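Local coordinates for kelch-like protein 7 (Homo sapiens, PDB 3II7) that serves as the substrate-specific adapter of a CUL3-RBX1 E3 ubiquitin ligase, its Kelch domain being the part described here, at residues F204-V218 / W228-V241. Sequence-based numbering, arbitrary orientation.
With EDO (1,2-ethanediol), chain J; EDO (1,2-ethanediol), chain K; EDO (1,2-ethanediol), chain L; EDO (1,2-ethanediol), chain I.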
# COMPACT_ATOMS: atom_id res chain seq x y z
N PHE A 204 2.82 -5.60 -10.12
CA PHE A 204 2.96 -6.86 -9.42
C PHE A 204 2.06 -6.88 -8.19
O PHE A 204 2.11 -5.96 -7.37
CB PHE A 204 4.43 -7.09 -9.01
CG PHE A 204 5.34 -7.39 -10.16
CD1 PHE A 204 5.64 -8.71 -10.49
CD2 PHE A 204 5.92 -6.37 -10.91
CE1 PHE A 204 6.47 -8.99 -11.52
CE2 PHE A 204 6.73 -6.65 -11.96
CZ PHE A 204 7.02 -7.98 -12.25
N ALA A 205 1.24 -7.93 -8.09
CA ALA A 205 0.48 -8.22 -6.92
C ALA A 205 1.21 -9.34 -6.18
O ALA A 205 1.39 -10.44 -6.74
CB ALA A 205 -0.94 -8.63 -7.29
N VAL A 206 1.57 -9.08 -4.92
CA VAL A 206 2.51 -9.92 -4.19
C VAL A 206 1.83 -10.48 -2.96
O VAL A 206 1.46 -9.75 -2.04
CB VAL A 206 3.78 -9.12 -3.77
CG1 VAL A 206 4.78 -10.03 -3.04
CG2 VAL A 206 4.41 -8.40 -4.97
N GLY A 207 1.62 -11.78 -2.97
CA GLY A 207 1.12 -12.46 -1.79
C GLY A 207 -0.24 -11.99 -1.35
O GLY A 207 -1.15 -11.79 -2.18
N GLY A 208 -0.35 -11.80 -0.04
CA GLY A 208 -1.60 -11.47 0.62
C GLY A 208 -2.31 -12.74 1.08
O GLY A 208 -1.67 -13.73 1.43
N GLN A 209 -3.63 -12.68 1.09
CA GLN A 209 -4.47 -13.79 1.55
C GLN A 209 -5.83 -13.75 0.89
O GLN A 209 -6.25 -12.74 0.35
CB GLN A 209 -4.67 -13.74 3.07
CG GLN A 209 -5.38 -12.53 3.55
CD GLN A 209 -5.59 -12.49 5.03
OE1 GLN A 209 -5.98 -13.51 5.66
NE2 GLN A 209 -5.29 -11.34 5.63
N ASN A 210 -6.52 -14.87 0.94
CA ASN A 210 -7.93 -14.88 0.53
C ASN A 210 -8.74 -15.76 1.43
O ASN A 210 -8.31 -16.08 2.53
CB ASN A 210 -8.06 -15.22 -0.95
CG ASN A 210 -7.49 -16.54 -1.32
OD1 ASN A 210 -7.53 -17.50 -0.54
ND2 ASN A 210 -6.95 -16.62 -2.53
N GLY A 211 -9.95 -16.11 1.01
CA GLY A 211 -10.84 -16.88 1.85
C GLY A 211 -10.33 -18.25 2.21
O GLY A 211 -10.78 -18.86 3.18
N LEU A 212 -9.38 -18.75 1.43
CA LEU A 212 -8.85 -20.08 1.63
C LEU A 212 -7.47 -20.10 2.32
O LEU A 212 -6.92 -21.15 2.57
CB LEU A 212 -8.86 -20.82 0.28
CG LEU A 212 -10.31 -21.34 -0.07
CD1 LEU A 212 -11.40 -20.40 0.37
CD2 LEU A 212 -10.50 -21.66 -1.52
N GLY A 213 -6.96 -18.94 2.67
CA GLY A 213 -5.71 -18.86 3.40
C GLY A 213 -4.73 -17.86 2.82
O GLY A 213 -5.07 -17.04 1.98
N GLY A 214 -3.48 -17.97 3.27
CA GLY A 214 -2.41 -17.09 2.82
C GLY A 214 -1.89 -17.47 1.46
O GLY A 214 -2.22 -18.54 0.93
N LEU A 215 -1.07 -16.59 0.87
CA LEU A 215 -0.58 -16.77 -0.49
C LEU A 215 0.92 -16.50 -0.56
O LEU A 215 1.36 -15.43 -0.15
CB LEU A 215 -1.29 -15.82 -1.44
CG LEU A 215 -2.78 -15.98 -1.61
CD1 LEU A 215 -3.39 -14.79 -2.34
CD2 LEU A 215 -3.08 -17.28 -2.38
N ASP A 216 1.68 -17.46 -1.12
CA ASP A 216 3.07 -17.21 -1.45
C ASP A 216 3.21 -16.73 -2.87
O ASP A 216 4.28 -16.26 -3.23
CB ASP A 216 3.97 -18.43 -1.19
CG ASP A 216 3.63 -19.65 -2.04
OD1 ASP A 216 2.53 -19.73 -2.61
OD2 ASP A 216 4.48 -20.53 -2.15
N ASN A 217 2.15 -16.80 -3.66
CA ASN A 217 2.31 -16.57 -5.08
C ASN A 217 2.21 -15.10 -5.48
O ASN A 217 1.81 -14.20 -4.69
CB ASN A 217 1.44 -17.52 -5.93
CG ASN A 217 -0.05 -17.31 -5.77
OD1 ASN A 217 -0.53 -16.21 -5.53
ND2 ASN A 217 -0.81 -18.39 -5.98
N VAL A 218 2.63 -14.86 -6.70
CA VAL A 218 2.91 -13.53 -7.20
C VAL A 218 2.49 -13.47 -8.65
O VAL A 218 2.76 -14.38 -9.42
CB VAL A 218 4.43 -13.19 -7.08
CG1 VAL A 218 4.75 -11.76 -7.64
CG2 VAL A 218 4.90 -13.33 -5.61
N TRP A 228 -3.24 -10.71 -16.69
CA TRP A 228 -2.42 -11.04 -15.54
C TRP A 228 -1.71 -12.36 -15.79
O TRP A 228 -2.28 -13.31 -16.36
CB TRP A 228 -3.28 -11.17 -14.28
CG TRP A 228 -3.88 -9.87 -13.73
CD1 TRP A 228 -5.06 -9.30 -14.12
CD2 TRP A 228 -3.37 -9.06 -12.69
NE1 TRP A 228 -5.29 -8.19 -13.38
CE2 TRP A 228 -4.26 -8.01 -12.51
CE3 TRP A 228 -2.21 -9.11 -11.89
CZ2 TRP A 228 -4.05 -7.02 -11.55
CZ3 TRP A 228 -2.02 -8.12 -10.95
CH2 TRP A 228 -2.90 -7.10 -10.79
N LYS A 229 -0.46 -12.43 -15.30
CA LYS A 229 0.41 -13.58 -15.49
C LYS A 229 1.13 -13.89 -14.18
O LYS A 229 1.66 -12.97 -13.53
CB LYS A 229 1.43 -13.26 -16.59
CG LYS A 229 0.83 -13.14 -17.99
CD LYS A 229 1.92 -13.17 -19.08
CE LYS A 229 1.53 -12.33 -20.29
NZ LYS A 229 1.57 -10.86 -20.00
N MET A 230 1.16 -15.18 -13.81
CA MET A 230 1.95 -15.64 -12.65
C MET A 230 3.45 -15.57 -12.93
O MET A 230 3.92 -15.85 -14.03
CB MET A 230 1.63 -17.10 -12.30
CG MET A 230 0.19 -17.45 -11.99
SD MET A 230 -0.54 -16.49 -10.65
CE MET A 230 0.58 -16.59 -9.36
N VAL A 231 4.20 -15.21 -11.90
CA VAL A 231 5.65 -15.30 -11.90
C VAL A 231 6.08 -16.21 -10.75
O VAL A 231 5.25 -16.96 -10.21
CB VAL A 231 6.32 -13.89 -11.88
CG1 VAL A 231 5.96 -13.13 -13.15
CG2 VAL A 231 5.92 -13.11 -10.65
N SER A 232 7.37 -16.21 -10.42
CA SER A 232 7.87 -17.11 -9.38
C SER A 232 7.32 -16.70 -8.03
O SER A 232 7.19 -15.49 -7.74
CB SER A 232 9.40 -17.08 -9.31
OG SER A 232 9.98 -17.77 -10.43
N PRO A 233 7.03 -17.69 -7.17
CA PRO A 233 6.49 -17.38 -5.85
C PRO A 233 7.53 -16.96 -4.86
O PRO A 233 8.73 -17.29 -5.01
CB PRO A 233 5.85 -18.69 -5.42
CG PRO A 233 6.68 -19.75 -6.10
CD PRO A 233 7.06 -19.15 -7.41
N MET A 234 7.09 -16.24 -3.82
CA MET A 234 7.93 -15.90 -2.70
C MET A 234 8.36 -17.15 -1.97
O MET A 234 7.61 -18.12 -1.92
CB MET A 234 7.19 -15.01 -1.69
CG MET A 234 6.88 -13.62 -2.14
SD MET A 234 6.08 -12.71 -0.77
CE MET A 234 4.49 -13.41 -0.97
N PRO A 235 9.55 -17.11 -1.33
CA PRO A 235 9.99 -18.25 -0.48
C PRO A 235 9.26 -18.38 0.88
O PRO A 235 9.57 -19.29 1.67
CB PRO A 235 11.48 -17.97 -0.27
CG PRO A 235 11.67 -16.57 -0.53
CD PRO A 235 10.60 -16.10 -1.48
N TRP A 236 8.26 -17.52 1.13
CA TRP A 236 7.58 -17.41 2.40
C TRP A 236 6.10 -17.34 2.10
O TRP A 236 5.68 -16.59 1.20
CB TRP A 236 8.02 -16.11 3.07
CG TRP A 236 7.35 -15.77 4.39
CD1 TRP A 236 7.68 -16.24 5.65
CD2 TRP A 236 6.32 -14.81 4.58
NE1 TRP A 236 6.88 -15.66 6.59
CE2 TRP A 236 6.03 -14.79 5.97
CE3 TRP A 236 5.57 -13.99 3.72
CZ2 TRP A 236 5.05 -13.96 6.50
CZ3 TRP A 236 4.59 -13.17 4.27
CH2 TRP A 236 4.35 -13.17 5.64
N LYS A 237 5.32 -18.07 2.86
CA LYS A 237 3.84 -18.08 2.70
C LYS A 237 3.18 -17.57 3.97
O LYS A 237 3.21 -18.25 4.98
CB LYS A 237 3.36 -19.49 2.40
CG LYS A 237 1.91 -19.59 2.05
CD LYS A 237 1.58 -20.88 1.32
CE LYS A 237 0.17 -20.91 0.89
NZ LYS A 237 -0.16 -22.24 0.21
N GLY A 238 2.63 -16.37 3.89
CA GLY A 238 1.93 -15.76 5.01
C GLY A 238 0.62 -15.14 4.53
O GLY A 238 0.14 -15.45 3.44
N VAL A 239 0.07 -14.23 5.32
CA VAL A 239 -1.25 -13.65 5.02
C VAL A 239 -1.24 -12.14 4.73
O VAL A 239 -2.19 -11.62 4.14
CB VAL A 239 -2.27 -13.98 6.14
CG1 VAL A 239 -2.55 -15.51 6.19
CG2 VAL A 239 -1.83 -13.43 7.53
N THR A 240 -0.19 -11.44 5.15
CA THR A 240 -0.04 -10.02 4.78
C THR A 240 1.40 -9.75 4.35
O THR A 240 2.35 -10.43 4.80
CB THR A 240 -0.47 -9.06 5.90
OG1 THR A 240 0.56 -9.01 6.91
CG2 THR A 240 -1.81 -9.49 6.52
N VAL A 241 1.56 -8.79 3.45
CA VAL A 241 2.90 -8.36 3.09
C VAL A 241 2.99 -6.87 2.99
O VAL A 241 2.05 -6.19 2.67
CB VAL A 241 3.43 -8.96 1.79
CG1 VAL A 241 3.80 -10.45 1.97
CG2 VAL A 241 2.44 -8.76 0.69
C1 EDO J . 7.06 -20.00 5.82
O1 EDO J . 6.61 -20.14 4.48
C2 EDO J . 5.99 -19.32 6.63
O2 EDO J . 4.77 -20.06 6.57
C1 EDO K . -0.40 -18.77 5.84
O1 EDO K . -1.02 -18.65 7.14
C2 EDO K . -0.99 -19.92 5.03
O2 EDO K . -2.41 -19.86 5.10
C1 EDO L . -13.25 -15.86 -1.70
O1 EDO L . -13.15 -15.18 -0.43
C2 EDO L . -11.91 -15.90 -2.43
O2 EDO L . -10.92 -16.60 -1.67
C1 EDO I . -1.24 -7.41 10.76
O1 EDO I . -0.06 -7.53 11.55
C2 EDO I . -0.94 -7.83 9.33
O2 EDO I . -0.01 -6.93 8.65
O HOH W 1 -2.51 -21.41 -0.98
O HOH W 2 3.23 -14.81 1.54
O HOH W 3 3.87 -17.21 -7.95
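Val218 and Met234 meet Val231 and Val206 in an apolar seam that illustrates how a propeller blade is tied to the connection leaving it. CG1 of Val218 rests against CG2 of Val231 at 3.5 Å, while its CG2 faces CG of Met234. The extended chi2 of Met234 (-177°) carries SD to Val206 CG1 at 3.7 Å, and the bend at chi3 turns only CE, bringing it over the CA of Gly207; a side chain on Gly207 would collide with that methyl. Trp275 of the next blade also packs on Val206, Val218 and Met234.

Backbone bonds fix the register: Val231 N donates almost straight to Val218 O (3.0 Å, 173° at the hydrogen), and Met234 N donates to Asp216 O at 2.9 Å. One water links Val218 N to Val231 O; another accepts from Gly238 N.

Nearer the hairpin 209-214, Gln209 crosses Val239 at a slant, CG lying 3.4 Å from Val239 O and the amide end beside its CB, while NE2 bonds to Asn193. Cutting Gln209 back to an alanine is likely to leave Asn193 OD1 without its amide donor and to bare the part of Val239 now covered by CG and the amide. Lys237 extends past Asp216 until its CE reaches Gly214 O at 3.4 Å.

Both segments lie within the fifth Kelch repeat, where the loop between the second and third strands of the blade packs on the crossover to the following blade, as in Kelch beta-propellers.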